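Local coordinates for phosphoglycerol transferase GacH (Streptococcus pyogenes serotype M1, PDB 5WCX), which probably transfers glycerol phosphate to a streptococcal cell-wall glycan, this chain being the metal-binding, LTA-synthase-like catalytic domain of a larger membrane protein, at residues S99-N104 against N356-I361; Y293-N298 against A316-H321. All blocks are in the same frame, centred on the assembly; numbering follows the deposited sequence.

Interaction 1 (S99-N104 against N356-I361)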
loop_
_atom_site.group_PDB
_atom_site.type_symbol
_atom_site.label_atom_id
_atom_site.label_comp_id
_atom_site.label_asym_id
_atom_site.label_seq_id
_atom_site.Cartn_x
_atom_site.Cartn_y
_atom_site.Cartn_z
ATOM N N SER A 99 3.635 6.735 -5.195
ATOM C CA SER A 99 2.656 6.551 -6.263
ATOM C C SER A 99 3.310 6.373 -7.631
ATOM O O SER A 99 2.646 6.527 -8.662
ATOM C CB SER A 99 1.655 7.713 -6.311
ATOM O OG SER A 99 0.951 7.834 -5.083
ATOM N N LEU A 100 4.603 6.045 -7.659
ATOM C CA LEU A 100 5.303 5.754 -8.906
ATOM C C LEU A 100 5.240 4.258 -9.183
ATOM O O LEU A 100 5.788 3.473 -8.398
ATOM C CB LEU A 100 6.751 6.209 -8.825
ATOM C CG LEU A 100 6.974 7.710 -8.622
ATOM C CD1 LEU A 100 8.460 8.024 -8.502
ATOM C CD2 LEU A 100 6.339 8.498 -9.759
ATOM N N PRO A 101 4.604 3.822 -10.270
ATOM C CA PRO A 101 4.374 2.382 -10.453
ATOM C C PRO A 101 5.647 1.630 -10.803
ATOM O O PRO A 101 6.482 2.102 -11.578
ATOM C CB PRO A 101 3.364 2.330 -11.607
ATOM C CG PRO A 101 3.621 3.578 -12.378
ATOM C CD PRO A 101 4.013 4.621 -11.362
ATOM N N PHE A 102 5.778 0.430 -10.229
ATOM C CA PHE A 102 6.910 -0.430 -10.557
ATOM C C PHE A 102 6.910 -0.800 -12.035
ATOM O O PHE A 102 7.982 -0.904 -12.645
ATOM C CB PHE A 102 6.864 -1.685 -9.681
ATOM C CG PHE A 102 8.182 -2.421 -9.563
ATOM C CD1 PHE A 102 9.310 -2.008 -10.254
ATOM C CD2 PHE A 102 8.281 -3.540 -8.751
ATOM C CE1 PHE A 102 10.506 -2.694 -10.136
ATOM C CE2 PHE A 102 9.474 -4.231 -8.630
ATOM C CZ PHE A 102 10.586 -3.807 -9.324
ATOM N N TYR A 103 5.727 -0.971 -12.637
ATOM C CA TYR A 103 5.640 -1.462 -14.008
ATOM C C TYR A 103 6.190 -0.478 -15.035
ATOM O O TYR A 103 6.301 -0.844 -16.210
ATOM C CB TYR A 103 4.188 -1.827 -14.365
ATOM C CG TYR A 103 3.180 -0.699 -14.260
ATOM C CD1 TYR A 103 3.153 0.329 -15.195
ATOM C CD2 TYR A 103 2.239 -0.679 -13.239
ATOM C CE1 TYR A 103 2.232 1.358 -15.102
ATOM C CE2 TYR A 103 1.312 0.342 -13.140
ATOM C CZ TYR A 103 1.313 1.358 -14.072
ATOM O OH TYR A 103 0.393 2.377 -13.975
ATOM N N ASN A 104 6.532 0.747 -14.630
ATOM C CA ASN A 104 7.181 1.696 -15.527
ATOM C C ASN A 104 8.700 1.701 -15.395
ATOM O O ASN A 104 9.380 2.231 -16.282
ATOM C CB ASN A 104 6.648 3.115 -15.287
ATOM C CG ASN A 104 5.309 3.361 -15.971
ATOM O OD1 ASN A 104 4.957 2.680 -16.936
ATOM N ND2 ASN A 104 4.561 4.344 -15.479
ATOM N N ASN A 356 2.036 8.225 -20.877
ATOM C CA ASN A 356 3.160 9.027 -21.348
ATOM C C ASN A 356 3.403 10.215 -20.426
ATOM O O ASN A 356 4.555 10.570 -20.147
ATOM C CB ASN A 356 2.909 9.511 -22.778
ATOM C CG ASN A 356 4.006 10.437 -23.280
ATOM O OD1 ASN A 356 3.918 11.657 -23.142
ATOM N ND2 ASN A 356 5.047 9.856 -23.866
ATOM N N ASP A 357 2.328 10.851 -19.952
ATOM C CA ASP A 357 2.480 11.934 -18.986
ATOM C C ASP A 357 3.120 11.423 -17.700
ATOM O O ASP A 357 4.016 12.068 -17.143
ATOM C CB ASP A 357 1.124 12.577 -18.690
ATOM C CG ASP A 357 0.530 13.285 -19.901
ATOM O OD1 ASP A 357 1.293 13.684 -20.806
ATOM O OD2 ASP A 357 -0.708 13.451 -19.937
ATOM N N LEU A 358 2.682 10.255 -17.222
ATOM C CA LEU A 358 3.240 9.699 -15.994
ATOM C C LEU A 358 4.700 9.300 -16.176
ATOM O O LEU A 358 5.533 9.569 -15.303
ATOM C CB LEU A 358 2.409 8.499 -15.542
ATOM C CG LEU A 358 2.869 7.787 -14.268
ATOM C CD1 LEU A 358 2.768 8.717 -13.070
ATOM C CD2 LEU A 358 2.057 6.519 -14.041
ATOM N N LYS A 359 5.033 8.661 -17.301
ATOM C CA LYS A 359 6.405 8.214 -17.512
ATOM C C LYS A 359 7.375 9.391 -17.554
ATOM O O LYS A 359 8.500 9.293 -17.051
ATOM C CB LYS A 359 6.497 7.394 -18.798
ATOM C CG LYS A 359 5.801 6.042 -18.724
ATOM C CD LYS A 359 5.807 5.345 -20.076
ATOM C CE LYS A 359 5.194 3.956 -19.989
ATOM N NZ LYS A 359 5.259 3.236 -21.294
ATOM N N ASN A 360 6.960 10.514 -18.146
ATOM C CA ASN A 360 7.836 11.681 -18.185
ATOM C C ASN A 360 8.065 12.246 -16.788
ATOM O O ASN A 360 9.194 12.603 -16.434
ATOM C CB ASN A 360 7.254 12.748 -19.112
ATOM C CG ASN A 360 7.601 12.503 -20.568
ATOM O OD1 ASN A 360 8.725 12.761 -20.999
ATOM N ND2 ASN A 360 6.636 12.006 -21.334
ATOM N N ILE A 361 7.005 12.337 -15.980
ATOM C CA ILE A 361 7.154 12.783 -14.597
ATOM C C ILE A 361 7.989 11.780 -13.808
ATOM O O ILE A 361 8.910 12.148 -13.069
ATOM C CB ILE A 361 5.772 12.987 -13.948
ATOM C CG1 ILE A 361 4.972 14.057 -14.693
ATOM C CG2 ILE A 361 5.926 13.337 -12.474
ATOM C CD1 ILE A 361 5.564 15.447 -14.612
#
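Asn104 ND2 is gripped by two glutamine side chains of helix 349-366 and also packs on Leu358 of the same helix, lying 3.6 Å from Leu358 CD2. It hydrogen-bonds to the OE1 atoms of Gln355 and Gln362. Each glutamine has a second job: NE2 of Gln355 bonds to the hydroxyl of Tyr103, and NE2 of Gln362 bonds to the carbonyl of Pro101. The short 3-10 turn 102-104 is thus held by two side chains two helical turns apart.

Leu358 lies between them in sequence and supplies the apolar part. Its CG is anti to the backbone N (chi1 179°), which carries CD2 out toward the loop. Leu358 CD2 meets Pro101 CG at 3.7 Å. Leu358 also packs on Leu333 of helix 328-339. On the loop side, Pro101 CB sits over one face of the Tyr103 ring, 3.2 Å above its plane and offset toward the rim.

Lys359, itself exposed, also meets Asn104. Its extended chain crosses the Asn104 side chain at about a right angle. Lys359 CE comes to 3.3 Å from Asn104 OD1, and Lys359 CG is 3.9 Å from Asn104 CG. The contact therefore uses the methylene part of the lysine.

The contact lies away from the metal sites. Its chemistry implies a fixed amide orientation for Asn104: ND2 faces the two glutamine oxygens, and OD1 lies beside the lysine chain.

Interaction 2 (Y293-N298 against A316-H321)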
loop_
_atom_site.group_PDB
_atom_site.type_symbol
_atom_site.label_atom_id
_atom_site.label_comp_id
_atom_site.label_asym_id
_atom_site.label_seq_id
_atom_site.Cartn_x
_atom_site.Cartn_y
_atom_site.Cartn_z
ATOM N N TYR A 293 -7.662 -5.246 -0.547
ATOM C CA TYR A 293 -7.399 -3.918 -0.006
ATOM C C TYR A 293 -8.721 -3.263 0.365
ATOM O O TYR A 293 -9.783 -3.626 -0.147
ATOM C CB TYR A 293 -6.631 -3.027 -1.001
ATOM C CG TYR A 293 -7.524 -2.237 -1.937
ATOM C CD1 TYR A 293 -7.982 -0.969 -1.593
ATOM C CD2 TYR A 293 -7.916 -2.764 -3.158
ATOM C CE1 TYR A 293 -8.809 -0.250 -2.439
ATOM C CE2 TYR A 293 -8.740 -2.051 -4.012
ATOM C CZ TYR A 293 -9.183 -0.797 -3.648
ATOM O OH TYR A 293 -10.004 -0.087 -4.494
ATOM N N PHE A 294 -8.647 -2.290 1.270
ATOM C CA PHE A 294 -9.773 -1.402 1.516
ATOM C C PHE A 294 -9.235 -0.069 2.011
ATOM O O PHE A 294 -8.121 0.026 2.535
ATOM C CB PHE A 294 -10.793 -2.006 2.502
ATOM C CG PHE A 294 -10.251 -2.256 3.884
ATOM C CD1 PHE A 294 -10.119 -1.218 4.792
ATOM C CD2 PHE A 294 -9.901 -3.537 4.285
ATOM C CE1 PHE A 294 -9.625 -1.446 6.065
ATOM C CE2 PHE A 294 -9.407 -3.771 5.559
ATOM C CZ PHE A 294 -9.270 -2.724 6.450
ATOM N N ILE A 295 -10.037 0.975 1.806
ATOM C CA ILE A 295 -9.756 2.320 2.301
ATOM C C ILE A 295 -10.935 2.696 3.188
ATOM O O ILE A 295 -12.054 2.892 2.695
ATOM C CB ILE A 295 -9.563 3.334 1.167
ATOM C CG1 ILE A 295 -8.430 2.880 0.243
ATOM C CG2 ILE A 295 -9.261 4.717 1.737
ATOM C CD1 ILE A 295 -8.218 3.773 -0.967
ATOM N N TRP A 296 -10.688 2.795 4.490
ATOM C CA TRP A 296 -11.742 2.886 5.492
ATOM C C TRP A 296 -11.473 4.067 6.410
ATOM O O TRP A 296 -10.369 4.202 6.946
ATOM C CB TRP A 296 -11.814 1.577 6.290
ATOM C CG TRP A 296 -12.803 1.569 7.412
ATOM C CD1 TRP A 296 -14.096 1.135 7.363
ATOM C CD2 TRP A 296 -12.575 1.999 8.759
ATOM N NE1 TRP A 296 -14.689 1.277 8.595
ATOM C CE2 TRP A 296 -13.775 1.804 9.470
ATOM C CE3 TRP A 296 -11.472 2.535 9.434
ATOM C CZ2 TRP A 296 -13.907 2.126 10.819
ATOM C CZ3 TRP A 296 -11.605 2.854 10.774
ATOM C CH2 TRP A 296 -12.812 2.646 11.452
ATOM N N SER A 297 -12.481 4.922 6.573
ATOM C CA SER A 297 -12.442 6.037 7.509
ATOM C C SER A 297 -13.247 5.699 8.762
ATOM O O SER A 297 -14.174 4.885 8.734
ATOM C CB SER A 297 -13.001 7.313 6.871
ATOM O OG SER A 297 -12.269 7.687 5.718
ATOM N N ASN A 298 -12.893 6.359 9.867
ATOM C CA ASN A 298 -13.534 6.106 11.152
ATOM C C ASN A 298 -14.845 6.866 11.328
ATOM O O ASN A 298 -15.435 6.803 12.412
ATOM C CB ASN A 298 -12.577 6.462 12.298
ATOM C CG ASN A 298 -12.274 7.948 12.372
ATOM O OD1 ASN A 298 -12.447 8.680 11.398
ATOM N ND2 ASN A 298 -11.807 8.399 13.531
ATOM N N ALA A 316 -3.966 8.366 -4.662
ATOM C CA ALA A 316 -5.008 9.022 -5.447
ATOM C C ALA A 316 -6.391 8.544 -5.026
ATOM O O ALA A 316 -7.343 9.332 -4.977
ATOM C CB ALA A 316 -4.785 8.771 -6.938
ATOM N N ALA A 317 -6.523 7.248 -4.726
ATOM C CA ALA A 317 -7.788 6.730 -4.220
ATOM C C ALA A 317 -8.077 7.249 -2.819
ATOM O O ALA A 317 -9.243 7.458 -2.466
ATOM C CB ALA A 317 -7.769 5.202 -4.236
ATOM N N LEU A 318 -7.033 7.471 -2.014
ATOM C CA LEU A 318 -7.220 8.064 -0.694
ATOM C C LEU A 318 -7.798 9.470 -0.805
ATOM O O LEU A 318 -8.782 9.803 -0.133
ATOM C CB LEU A 318 -5.891 8.092 0.062
ATOM C CG LEU A 318 -5.887 8.817 1.410
ATOM C CD1 LEU A 318 -6.776 8.106 2.418
ATOM C CD2 LEU A 318 -4.464 8.947 1.947
ATOM N N PHE A 319 -7.184 10.319 -1.636
ATOM C CA PHE A 319 -7.685 11.680 -1.806
ATOM C C PHE A 319 -9.135 11.674 -2.272
ATOM O O PHE A 319 -9.953 12.469 -1.795
ATOM C CB PHE A 319 -6.813 12.448 -2.803
ATOM C CG PHE A 319 -5.580 13.062 -2.197
ATOM C CD1 PHE A 319 -4.527 12.267 -1.780
ATOM C CD2 PHE A 319 -5.467 14.438 -2.061
ATOM C CE1 PHE A 319 -3.391 12.828 -1.226
ATOM C CE2 PHE A 319 -4.332 15.005 -1.510
ATOM C CZ PHE A 319 -3.292 14.198 -1.093
ATOM N N GLU A 320 -9.473 10.786 -3.209
ATOM C CA GLU A 320 -10.849 10.710 -3.686
ATOM C C GLU A 320 -11.787 10.274 -2.567
ATOM O O GLU A 320 -12.841 10.884 -2.352
ATOM C CB GLU A 320 -10.947 9.751 -4.872
ATOM C CG GLU A 320 -12.319 9.749 -5.528
ATOM C CD GLU A 320 -12.515 8.596 -6.490
ATOM O OE1 GLU A 320 -11.828 7.564 -6.336
ATOM O OE2 GLU A 320 -13.360 8.725 -7.402
ATOM N N HIS A 321 -11.412 9.219 -1.834
ATOM C CA HIS A 321 -12.287 8.684 -0.797
ATOM C C HIS A 321 -12.556 9.704 0.301
ATOM O O HIS A 321 -13.646 9.712 0.885
ATOM C CB HIS A 321 -11.681 7.421 -0.183
ATOM C CG HIS A 321 -12.519 6.818 0.901
ATOM N ND1 HIS A 321 -13.589 5.991 0.639
ATOM C CD2 HIS A 321 -12.457 6.937 2.249
ATOM C CE1 HIS A 321 -14.144 5.617 1.776
ATOM N NE2 HIS A 321 -13.477 6.178 2.769
HETATM O O HOH W 1 -14.111 9.517 4.340
#
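Ile295 and His321 join strand 290-297 of the central mixed sheet to helix 314-321 in this alkaline phosphatase-like alpha/beta fold. The strand and helix segments run in roughly the same direction, 35° apart, with their axes 9.5 Å from each other.

The apolar packing centres on Ile295. Its CD1 meets Ala317 CB at 3.6 Å. With CG2 anti to the backbone N, that branch lies 4.3 Å from Leu318 CD1 and 3.9 Å from His321 CD2. The Ile295 and His321 side chains lie alongside each other, pointing in opposite directions.

Polar atoms lie over one face and at the edge of the buried His321 ring. Ile295 O lies over the face, 3.5 Å above the plane and offset toward the rim; this oxygen accepts a hydrogen bond from Thr75 OG1. Both ring nitrogens are bonded elsewhere, ND1 to Thr76 OG1 and NE2 to Asn301 OD1, which fixes the rotation of the ring. His321 stands close in sequence to the calcium ligand Asp323, their side chains about 8 Å apart.

Ser297 OG lies in the ring plane at the edge and bonds to Thr264 OG1. One water lies 2.9 Å from Ser297 OG and donates a weak bond of 3.5 Å to His321 O.

How the interactions relate
Interaction 2 is nested within interaction 1 along the chain: residues 99-104 come first, then 293-298, 316-321 and finally 356-361. The centres lie 21 Å apart. The nearest atoms are about 5 Å apart and do not touch. Helix 328-339 serves both, since Leu333 meets Ser99, Leu358 and Ala316, while Leu337 meets Ala317. Interaction 2 sits on the central sheet and leads into the calcium ligand Asp323. Interaction 1 lies further out and brings helix 349-366 against the loop that follows helix 89-98, which starts at the manganese ligand Thr89. Interaction 2 thus packs helix 314-321 on the sheet, and interaction 1 ties the C-terminal part of the chain to the sulfatase-type domain.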